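PDB 6K9Z: galactose-1-phosphate uridylyltransferase from Pyrobaculum aerophilum str. IM2, which probably transfers uridylyl groups between UDP-glucose and hexose 1-phosphates such as galactose 1-phosphate, and binds zinc, iron and UDP. Local coordinates for residues A[78-83]-A[139-144]; A[125-130]-A[246-251]; A[43-48]-A[96-101]. The protein carries 1 engineered substitution. All blocks are in the same frame, centred on the assembly; numbering follows the deposited sequence.

Contact 1: A[78-83]-A[139-144]; sequences LVVVET and PFSQIY. Engineered in segment 139-144: Phe140 (natural residue His). With UDP (uridine-5'-diphosphate), chain G.
Part of the UDP pocket of the N-terminal HIT-type half is lined by this antiparallel pair, in which Val79 and Val81 on one strand face Gln142 and Phe140 on the other. Leu78 and Ile143 bond to each other in both directions, Leu78 N reaching Ile143 O at 2.8 Å. Val80 and Ser141 repeat the pattern two residues on. On the UDP side, CG1 of Val79 lies 4.0 Å from CD2 of Phe140, an engineered residue at the position of the histidine predicted to carry the uridylyl group. CG2 of the same valine faces the nucleotide, 3.7 Å from O2 of the uracil. Tyr144 OH donates to the beta-phosphate oxygen O2B of UDP at 2.7 Å, with that oxygen lying at the ring edge, in its plane. On the reverse face CG2 of Val80 packs on CD1 of Ile143 at 3.5 Å. Beyond the strand end, Glu82 has its CG anti to the carbonyl carbon (chi1 -70°), which carries the extended chain back across the partner strand. There Ser141 OG donates to OE2 of Glu82 at 2.9 Å, on the anti side of the carboxylate, while OE1 forms a salt bridge with Arg126 on the next strand. With an alanine here, Ser141 OG would probably lose its acceptor and the Arg126 guanidinium its salt-bridge partner. A buried carboxylate shared between a hydroxyl and a guanidinium is likely to stay ionised and to be held against turning.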
loop_
_atom_site.group_PDB
_atom_site.type_symbol
_atom_site.label_atom_id
_atom_site.label_comp_id
_atom_site.label_asym_id
_atom_site.label_seq_id
_atom_site.Cartn_x
_atom_site.Cartn_y
_atom_site.Cartn_z
ATOM N N LEU A 78 15.300 8.382 12.407
ATOM C CA LEU A 78 15.713 9.788 12.496
ATOM C C LEU A 78 14.628 10.687 11.896
ATOM O O LEU A 78 13.946 10.296 10.942
ATOM C CB LEU A 78 17.046 9.975 11.765
ATOM C CG LEU A 78 18.220 9.107 12.223
ATOM C CD1 LEU A 78 19.417 9.355 11.286
ATOM C CD2 LEU A 78 18.595 9.387 13.640
ATOM N N VAL A 79 14.522 11.863 12.455
ATOM C CA VAL A 79 13.676 12.969 11.959
ATOM C C VAL A 79 14.614 14.000 11.375
ATOM O O VAL A 79 15.582 14.419 12.038
ATOM C CB VAL A 79 12.778 13.558 13.054
ATOM C CG1 VAL A 79 11.995 14.733 12.511
ATOM C CG2 VAL A 79 11.853 12.505 13.618
ATOM N N VAL A 80 14.309 14.413 10.158
ATOM C CA VAL A 80 15.030 15.516 9.474
ATOM C C VAL A 80 14.138 16.756 9.657
ATOM O O VAL A 80 13.099 16.835 8.946
ATOM C CB VAL A 80 15.237 15.196 7.993
ATOM C CG1 VAL A 80 15.925 16.350 7.247
ATOM C CG2 VAL A 80 15.979 13.862 7.800
ATOM N N VAL A 81 14.543 17.665 10.529
ATOM C CA VAL A 81 13.852 18.964 10.707
ATOM C C VAL A 81 14.419 19.859 9.621
ATOM O O VAL A 81 15.607 20.240 9.702
ATOM C CB VAL A 81 13.986 19.537 12.117
ATOM C CG1 VAL A 81 13.053 20.718 12.322
ATOM C CG2 VAL A 81 13.787 18.495 13.189
ATOM N N GLU A 82 13.570 20.211 8.670
ATOM C CA GLU A 82 13.952 20.771 7.360
ATOM C C GLU A 82 14.257 22.273 7.406
ATOM O O GLU A 82 14.846 22.742 6.446
ATOM C CB GLU A 82 12.848 20.467 6.372
ATOM C CG GLU A 82 12.792 18.993 6.029
ATOM C CD GLU A 82 11.547 18.641 5.215
ATOM O OE1 GLU A 82 10.679 19.538 5.088
ATOM O OE2 GLU A 82 11.541 17.560 4.587
ATOM N N THR A 83 13.815 22.968 8.449
ATOM C CA THR A 83 13.937 24.444 8.613
ATOM C C THR A 83 13.618 24.742 10.061
ATOM O O THR A 83 12.807 24.030 10.649
ATOM C CB THR A 83 12.951 25.198 7.701
ATOM O OG1 THR A 83 12.956 26.576 8.037
ATOM C CG2 THR A 83 11.522 24.689 7.856
ATOM N N PRO A 139 7.689 21.484 9.048
ATOM C CA PRO A 139 8.248 20.752 7.919
ATOM C C PRO A 139 9.318 19.771 8.399
ATOM O O PRO A 139 10.285 20.177 9.031
ATOM C CB PRO A 139 8.915 21.815 7.050
ATOM C CG PRO A 139 8.149 23.049 7.371
ATOM C CD PRO A 139 7.868 22.936 8.857
ATOM N N PHE A 140 9.136 18.507 8.047
ATOM C CA PHE A 140 10.101 17.438 8.406
ATOM C C PHE A 140 9.938 16.271 7.434
ATOM O O PHE A 140 8.859 16.050 6.831
ATOM C CB PHE A 140 9.964 16.968 9.855
ATOM C CG PHE A 140 8.772 16.088 10.101
ATOM C CD1 PHE A 140 7.531 16.651 10.325
ATOM C CD2 PHE A 140 8.872 14.713 10.076
ATOM C CE1 PHE A 140 6.416 15.856 10.528
ATOM C CE2 PHE A 140 7.753 13.911 10.268
ATOM C CZ PHE A 140 6.530 14.484 10.482
ATOM N N SER A 141 10.995 15.484 7.403
ATOM C CA SER A 141 11.054 14.180 6.710
ATOM C C SER A 141 11.663 13.141 7.677
ATOM O O SER A 141 12.023 13.491 8.784
ATOM C CB SER A 141 11.783 14.330 5.374
ATOM O OG SER A 141 12.900 15.183 5.447
ATOM N N GLN A 142 11.822 11.916 7.216
ATOM C CA GLN A 142 12.205 10.798 8.083
ATOM C C GLN A 142 13.299 10.001 7.382
ATOM O O GLN A 142 13.296 9.890 6.160
ATOM C CB GLN A 142 10.989 9.929 8.449
ATOM C CG GLN A 142 9.960 10.632 9.355
ATOM C CD GLN A 142 8.941 9.663 9.889
ATOM O OE1 GLN A 142 9.232 8.742 10.686
ATOM N NE2 GLN A 142 7.723 9.872 9.455
ATOM N N ILE A 143 14.167 9.423 8.199
ATOM C CA ILE A 143 15.123 8.383 7.751
ATOM C C ILE A 143 14.955 7.129 8.624
ATOM O O ILE A 143 14.980 7.257 9.857
ATOM C CB ILE A 143 16.563 8.906 7.863
ATOM C CG1 ILE A 143 16.833 10.129 6.976
ATOM C CG2 ILE A 143 17.519 7.762 7.522
ATOM C CD1 ILE A 143 17.978 10.998 7.449
ATOM N N TYR A 144 14.849 5.958 8.001
ATOM C CA TYR A 144 15.027 4.674 8.701
ATOM C C TYR A 144 16.324 4.094 8.172
ATOM O O TYR A 144 16.456 3.919 6.939
ATOM C CB TYR A 144 13.898 3.692 8.440
ATOM C CG TYR A 144 12.506 4.029 8.920
ATOM C CD1 TYR A 144 12.239 4.967 9.916
ATOM C CD2 TYR A 144 11.421 3.349 8.359
ATOM C CE1 TYR A 144 10.947 5.217 10.341
ATOM C CE2 TYR A 144 10.127 3.586 8.792
ATOM C CZ TYR A 144 9.888 4.519 9.785
ATOM O OH TYR A 144 8.633 4.800 10.212
HETATM N N1 UDP G . 8.051 12.500 16.417
HETATM C C2 UDP G . 9.163 12.657 17.256
HETATM N N3 UDP G . 9.072 13.326 18.400
HETATM C C4 UDP G . 7.909 13.815 18.773
HETATM C C5 UDP G . 6.785 13.667 18.008
HETATM C C6 UDP G . 6.896 12.982 16.823
HETATM O O2 UDP G . 10.254 12.246 16.983
HETATM O O4 UDP G . 7.825 14.433 19.818
HETATM C "C1'" UDP G . 8.063 11.737 15.186
HETATM C "C2'" UDP G . 7.085 10.613 15.525
HETATM O "O2'" UDP G . 7.451 9.679 16.518
HETATM C "C3'" UDP G . 6.858 9.953 14.201
HETATM C "C4'" UDP G . 6.838 11.106 13.295
HETATM O "O4'" UDP G . 7.357 12.211 14.047
HETATM O "O3'" UDP G . 7.816 9.019 13.836
HETATM C "C5'" UDP G . 5.356 11.047 12.972
HETATM O "O5'" UDP G . 5.002 9.823 12.276
HETATM P PA UDP G . 4.802 8.255 12.749
HETATM O O1A UDP G . 4.202 8.110 14.130
HETATM O O2A UDP G . 3.808 7.721 11.768
HETATM O O3A UDP G . 6.268 7.555 12.583
HETATM P PB UDP G . 6.930 6.244 13.093
HETATM O O1B UDP G . 6.891 6.478 14.473
HETATM O O2B UDP G . 8.277 6.150 12.510
HETATM O O3B UDP G . 6.077 5.170 12.751
#

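Contact 2: A[125-130]-A[246-251]; sequences FRNKGK and PYIMVL
Tyr247, Arg126 and Lys128 bury the most surface where the N-terminal and C-terminal HIT-type halves join edge to edge, strand 121-128 running antiparallel to strand 247-252 in one continuous sheet. All three side chains rise from the same face. The Tyr247 ring leaves its backbone with CG between N and the carbonyl carbon (chi1 67°), a torsion that lays the ring against the Lys128 chain on the partner strand. CB of Lys128 sits over one face of that ring in a CH-pi contact, 3.7 Å from the centroid, and the lysine chain bends at chi2 (-85°) on its way to a salt bridge between NZ and Asp89. Arg126 runs extended as far as NE, which brings the guanidinium, partnered at NH2 by Glu82, beside the hydroxyl end of the tyrosine with its plane turned 24° from the ring; Tyr247 OH is hydrogen-bonded to Asp90. Beneath these groups the backbones pair regularly, with Arg126 N and Met249 O 2.8 Å apart and Lys128 bonded both ways to Tyr247. The opposite face, with Phe125, Asn127, Ile248 and Val250, meets the second subunit, and OD1 of Asn127 accepts a hydrogen bond from N of Gly284 of that subunit. At the strand's end CB of Pro246 lies 4.1 Å from CA of Gly129.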
loop_
_atom_site.group_PDB
_atom_site.type_symbol
_atom_site.label_atom_id
_atom_site.label_comp_id
_atom_site.label_asym_id
_atom_site.label_seq_id
_atom_site.Cartn_x
_atom_site.Cartn_y
_atom_site.Cartn_z
ATOM N N PHE A 125 12.224 9.301 3.442
ATOM C CA PHE A 125 10.841 9.483 2.960
ATOM C C PHE A 125 10.234 10.713 3.606
ATOM O O PHE A 125 10.765 11.213 4.590
ATOM C CB PHE A 125 9.974 8.239 3.152
ATOM C CG PHE A 125 9.722 7.841 4.569
ATOM C CD1 PHE A 125 10.665 7.103 5.264
ATOM C CD2 PHE A 125 8.557 8.233 5.214
ATOM C CE1 PHE A 125 10.413 6.697 6.565
ATOM C CE2 PHE A 125 8.321 7.867 6.523
ATOM C CZ PHE A 125 9.247 7.106 7.212
ATOM N N ARG A 126 9.146 11.193 2.989
ATOM C CA ARG A 126 8.474 12.384 3.490
ATOM C C ARG A 126 6.988 12.147 3.312
ATOM O O ARG A 126 6.576 11.839 2.209
ATOM C CB ARG A 126 8.979 13.625 2.767
ATOM C CG ARG A 126 8.509 14.949 3.384
ATOM C CD ARG A 126 9.055 16.164 2.588
ATOM N NE ARG A 126 9.085 17.357 3.406
ATOM C CZ ARG A 126 8.034 18.163 3.647
ATOM N NH1 ARG A 126 6.847 17.920 3.091
ATOM N NH2 ARG A 126 8.144 19.163 4.516
ATOM N N ASN A 127 6.224 12.362 4.380
ATOM C CA ASN A 127 4.745 12.371 4.298
ATOM C C ASN A 127 4.283 13.814 4.474
ATOM O O ASN A 127 4.773 14.476 5.391
ATOM C CB ASN A 127 4.109 11.489 5.371
ATOM C CG ASN A 127 4.527 10.048 5.206
ATOM O OD1 ASN A 127 4.451 9.525 4.092
ATOM N ND2 ASN A 127 4.921 9.409 6.311
ATOM N N LYS A 128 3.316 14.270 3.647
ATOM C CA LYS A 128 2.888 15.683 3.731
ATOM C C LYS A 128 1.371 15.727 3.657
ATOM O O LYS A 128 0.806 15.173 2.711
ATOM C CB LYS A 128 3.525 16.483 2.586
ATOM C CG LYS A 128 3.306 17.979 2.688
ATOM C CD LYS A 128 2.000 18.495 2.099
ATOM C CE LYS A 128 1.946 20.010 2.099
ATOM N NZ LYS A 128 0.874 20.509 1.201
ATOM N N GLY A 129 0.743 16.318 4.660
ATOM C CA GLY A 129 -0.699 16.568 4.625
ATOM C C GLY A 129 -1.426 15.929 5.798
ATOM O O GLY A 129 -1.265 14.729 6.068
ATOM N N LYS A 130 -2.272 16.704 6.452
ATOM C CA LYS A 130 -3.124 16.164 7.541
ATOM C C LYS A 130 -3.964 14.984 6.985
ATOM O O LYS A 130 -4.240 14.012 7.748
ATOM C CB LYS A 130 -3.999 17.290 8.097
ATOM C CG LYS A 130 -3.203 18.338 8.862
ATOM C CD LYS A 130 -3.992 19.557 9.347
ATOM C CE LYS A 130 -3.080 20.671 9.854
ATOM N NZ LYS A 130 -3.831 21.664 10.665
ATOM N N PRO A 246 -1.894 16.714 -0.537
ATOM C CA PRO A 246 -1.097 15.813 0.286
ATOM C C PRO A 246 -0.287 14.925 -0.648
ATOM O O PRO A 246 -0.739 14.508 -1.752
ATOM C CB PRO A 246 -2.118 15.018 1.103
ATOM C CG PRO A 246 -3.401 15.148 0.285
ATOM C CD PRO A 246 -3.335 16.474 -0.436
ATOM N N TYR A 247 0.911 14.569 -0.207
ATOM C CA TYR A 247 1.748 13.676 -1.030
ATOM C C TYR A 247 2.698 12.883 -0.135
ATOM O O TYR A 247 2.933 13.234 1.067
ATOM C CB TYR A 247 2.555 14.449 -2.078
ATOM C CG TYR A 247 3.609 15.359 -1.511
ATOM C CD1 TYR A 247 4.847 14.858 -1.179
ATOM C CD2 TYR A 247 3.357 16.694 -1.290
ATOM C CE1 TYR A 247 5.834 15.653 -0.624
ATOM C CE2 TYR A 247 4.333 17.513 -0.737
ATOM C CZ TYR A 247 5.554 16.979 -0.381
ATOM O OH TYR A 247 6.514 17.742 0.211
ATOM N N ILE A 248 3.256 11.862 -0.781
ATOM C CA ILE A 248 4.275 10.953 -0.236
ATOM C C ILE A 248 5.476 11.097 -1.148
ATOM O O ILE A 248 5.299 11.093 -2.363
ATOM C CB ILE A 248 3.752 9.529 -0.222
ATOM C CG1 ILE A 248 2.612 9.420 0.796
ATOM C CG2 ILE A 248 4.874 8.555 0.011
ATOM C CD1 ILE A 248 1.546 8.459 0.401
ATOM N N MET A 249 6.645 11.195 -0.561
ATOM C CA MET A 249 7.910 11.129 -1.339
ATOM C C MET A 249 8.846 10.085 -0.740
ATOM O O MET A 249 8.929 10.006 0.480
ATOM C CB MET A 249 8.606 12.479 -1.346
ATOM C CG MET A 249 9.926 12.413 -2.090
ATOM S SD MET A 249 10.486 14.084 -2.525
ATOM C CE MET A 249 11.116 14.564 -0.925
ATOM N N VAL A 250 9.442 9.251 -1.590
ATOM C CA VAL A 250 10.376 8.206 -1.129
ATOM C C VAL A 250 11.564 8.199 -2.087
ATOM O O VAL A 250 11.401 8.380 -3.258
ATOM C CB VAL A 250 9.671 6.835 -1.018
ATOM C CG1 VAL A 250 9.152 6.349 -2.348
ATOM C CG2 VAL A 250 10.515 5.776 -0.314
ATOM N N LEU A 251 12.724 7.983 -1.517
ATOM C CA LEU A 251 13.989 7.791 -2.259
ATOM C C LEU A 251 14.237 6.295 -2.441
ATOM O O LEU A 251 14.462 5.607 -1.447
ATOM C CB LEU A 251 15.142 8.421 -1.491
ATOM C CG LEU A 251 16.539 8.162 -2.079
ATOM C CD1 LEU A 251 16.552 8.558 -3.554
ATOM C CD2 LEU A 251 17.600 8.925 -1.286
#

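Contact 3: A[43-48]-A[96-101]; sequences WDVLIL and LGQIKK
Asp44 and Val45, just ahead of strand 46-49, run past the first turns of helix 96-114 with the backbones well apart, Asp44 CA being 7.5 Å from Gln98 CA and Val45 CA 7.1 Å from Lys101 CA. Side chains bridge the gap. Gln98 bends at chi2 (68°) and presents its amide to the loop, where NE2 donates to Asp44 O at 2.8 Å. The acceptor lies in the plane of the amide, but the donor stands above the carbonyl plane, 46° out of it. The same NE2 also bonds to Glu82 O, so one amide nitrogen ties two loops to the helix. This is the N-terminal part of the helix that covers the outer strands of the half-barrel sheet, with strand 46-49 at the sheet's margin. Lys101, extended beyond CG, forms a salt bridge from NZ to Asp44 OD2 at 2.8 Å, coming from above the carboxylate plane. The other carboxylate oxygen, OD1, takes a hydrogen bond from a water that also donates to Gln98 OE1, at 3.1 Å. Beside the polar groups CG2 of Val45 approaches CB of Lys101 at 4.2 Å; the valine side chain runs counter to that of Gln98, CG2 of Val45 being 3.7 Å from NE2 of Gln98.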
loop_
_atom_site.group_PDB
_atom_site.type_symbol
_atom_site.label_atom_id
_atom_site.label_comp_id
_atom_site.label_asym_id
_atom_site.label_seq_id
_atom_site.Cartn_x
_atom_site.Cartn_y
_atom_site.Cartn_z
ATOM N N TRP A 43 20.550 26.446 14.213
ATOM C CA TRP A 43 20.710 25.402 13.164
ATOM C C TRP A 43 19.814 25.698 11.955
ATOM O O TRP A 43 18.741 26.294 12.142
ATOM C CB TRP A 43 20.398 24.018 13.743
ATOM C CG TRP A 43 19.104 23.954 14.495
ATOM C CD1 TRP A 43 18.927 24.139 15.834
ATOM C CD2 TRP A 43 17.797 23.686 13.955
ATOM N NE1 TRP A 43 17.607 24.001 16.167
ATOM C CE2 TRP A 43 16.889 23.723 15.035
ATOM C CE3 TRP A 43 17.306 23.416 12.674
ATOM C CZ2 TRP A 43 15.523 23.500 14.868
ATOM C CZ3 TRP A 43 15.957 23.199 12.510
ATOM C CH2 TRP A 43 15.079 23.241 13.593
ATOM N N ASP A 44 20.276 25.315 10.761
ATOM C CA ASP A 44 19.496 25.461 9.511
ATOM C C ASP A 44 18.718 24.165 9.312
ATOM O O ASP A 44 17.561 24.246 8.807
ATOM C CB ASP A 44 20.400 25.759 8.305
ATOM C CG ASP A 44 20.942 27.182 8.266
ATOM O OD1 ASP A 44 20.200 28.107 8.664
ATOM O OD2 ASP A 44 22.090 27.347 7.818
ATOM N N VAL A 45 19.373 23.023 9.596
ATOM C CA VAL A 45 18.792 21.663 9.440
ATOM C C VAL A 45 19.239 20.819 10.621
ATOM O O VAL A 45 20.372 20.951 11.058
ATOM C CB VAL A 45 19.198 21.003 8.110
ATOM C CG1 VAL A 45 18.708 19.573 8.028
ATOM C CG2 VAL A 45 18.726 21.814 6.908
ATOM N N LEU A 46 18.338 20.000 11.137
ATOM C CA LEU A 46 18.623 19.148 12.297
ATOM C C LEU A 46 18.202 17.730 11.980
ATOM O O LEU A 46 17.077 17.574 11.535
ATOM C CB LEU A 46 17.809 19.710 13.457
ATOM C CG LEU A 46 18.465 19.553 14.805
ATOM C CD1 LEU A 46 19.837 20.198 14.774
ATOM C CD2 LEU A 46 17.587 20.163 15.888
ATOM N N ILE A 47 19.067 16.737 12.210
ATOM C CA ILE A 47 18.692 15.306 12.088
ATOM C C ILE A 47 18.734 14.744 13.504
ATOM O O ILE A 47 19.810 14.764 14.119
ATOM C CB ILE A 47 19.580 14.565 11.086
ATOM C CG1 ILE A 47 19.394 15.199 9.706
ATOM C CG2 ILE A 47 19.299 13.066 11.102
ATOM C CD1 ILE A 47 20.107 14.512 8.591
ATOM N N LEU A 48 17.705 14.221 14.005
ATOM C CA LEU A 48 17.619 13.865 15.427
ATOM C C LEU A 48 16.843 12.582 15.613
ATOM O O LEU A 48 16.107 12.150 14.728
ATOM C CB LEU A 48 17.046 15.026 16.229
ATOM C CG LEU A 48 15.647 15.507 15.931
ATOM C CD1 LEU A 48 14.629 14.593 16.596
ATOM C CD2 LEU A 48 15.511 16.895 16.544
ATOM N N LEU A 96 15.740 27.504 -2.567
ATOM C CA LEU A 96 16.637 26.485 -3.170
ATOM C C LEU A 96 17.809 26.184 -2.231
ATOM O O LEU A 96 18.113 24.982 -2.086
ATOM C CB LEU A 96 17.136 26.989 -4.520
ATOM C CG LEU A 96 16.114 26.941 -5.639
ATOM C CD1 LEU A 96 16.606 27.722 -6.873
ATOM C CD2 LEU A 96 15.825 25.479 -5.969
ATOM N N GLY A 97 18.488 27.212 -1.695
ATOM C CA GLY A 97 19.660 27.030 -0.821
ATOM C C GLY A 97 19.355 26.232 0.435
ATOM O O GLY A 97 20.205 25.409 0.863
ATOM N N GLN A 98 18.148 26.382 0.978
ATOM C CA GLN A 98 17.741 25.645 2.196
ATOM C C GLN A 98 17.501 24.170 1.800
ATOM O O GLN A 98 17.902 23.302 2.571
ATOM C CB GLN A 98 16.513 26.295 2.826
ATOM C CG GLN A 98 16.040 25.581 4.089
ATOM C CD GLN A 98 16.995 25.688 5.255
ATOM O OE1 GLN A 98 17.926 26.518 5.288
ATOM N NE2 GLN A 98 16.774 24.829 6.237
ATOM N N ILE A 99 16.820 23.905 0.669
ATOM C CA ILE A 99 16.563 22.512 0.202
ATOM C C ILE A 99 17.939 21.863 -0.042
ATOM O O ILE A 99 18.109 20.713 0.352
ATOM C CB ILE A 99 15.635 22.463 -1.016
ATOM C CG1 ILE A 99 14.322 23.177 -0.685
ATOM C CG2 ILE A 99 15.455 21.019 -1.471
ATOM C CD1 ILE A 99 13.382 23.386 -1.868
ATOM N N LYS A 100 18.891 22.583 -0.654
ATOM C CA LYS A 100 20.254 22.037 -0.867
ATOM C C LYS A 100 20.885 21.637 0.496
ATOM O O LYS A 100 21.459 20.526 0.600
ATOM C CB LYS A 100 21.079 23.018 -1.704
ATOM C CG LYS A 100 22.468 22.522 -2.031
ATOM C CD LYS A 100 23.285 23.550 -2.851
ATOM C CE LYS A 100 24.705 23.122 -3.203
ATOM N NZ LYS A 100 24.862 21.634 -3.195
ATOM N N LYS A 101 20.736 22.456 1.532
ATOM C CA LYS A 101 21.313 22.144 2.869
ATOM C C LYS A 101 20.616 20.888 3.408
ATOM O O LYS A 101 21.292 20.077 4.057
ATOM C CB LYS A 101 21.141 23.306 3.848
ATOM C CG LYS A 101 21.992 24.526 3.563
ATOM C CD LYS A 101 21.653 25.675 4.496
ATOM C CE LYS A 101 22.271 26.965 4.024
ATOM N NZ LYS A 101 22.132 28.027 5.051
HETATM O O HOH W 1 17.410 28.318 7.781
#

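Overall arrangement
All three contacts belong to one antiparallel sheet and the helix laid on it. Contacts 1 and 2 have centres 11 Å apart and share neighbouring strands: Gln142 N probably bonds to Phe125 O at 2.9 Å, and the Glu82 OE1 to Arg126 NH2 distance is 2.6 Å. On its other side contact 1 adjoins contact 3, 10 Å between centres, where Val81 N probably bonds to Leu46 O at 2.7 Å. Contacts 2 and 3 do not touch, their nearest atoms being about 8 Å apart. UDP lies against contact 1, and the side chain of Phe125 in contact 2 is about 5 Å from UDP. A zinc ion lies about 6 Å from the Pro139 side chain of contact 1 and about 13 Å from the Gln98 side chain of contact 3.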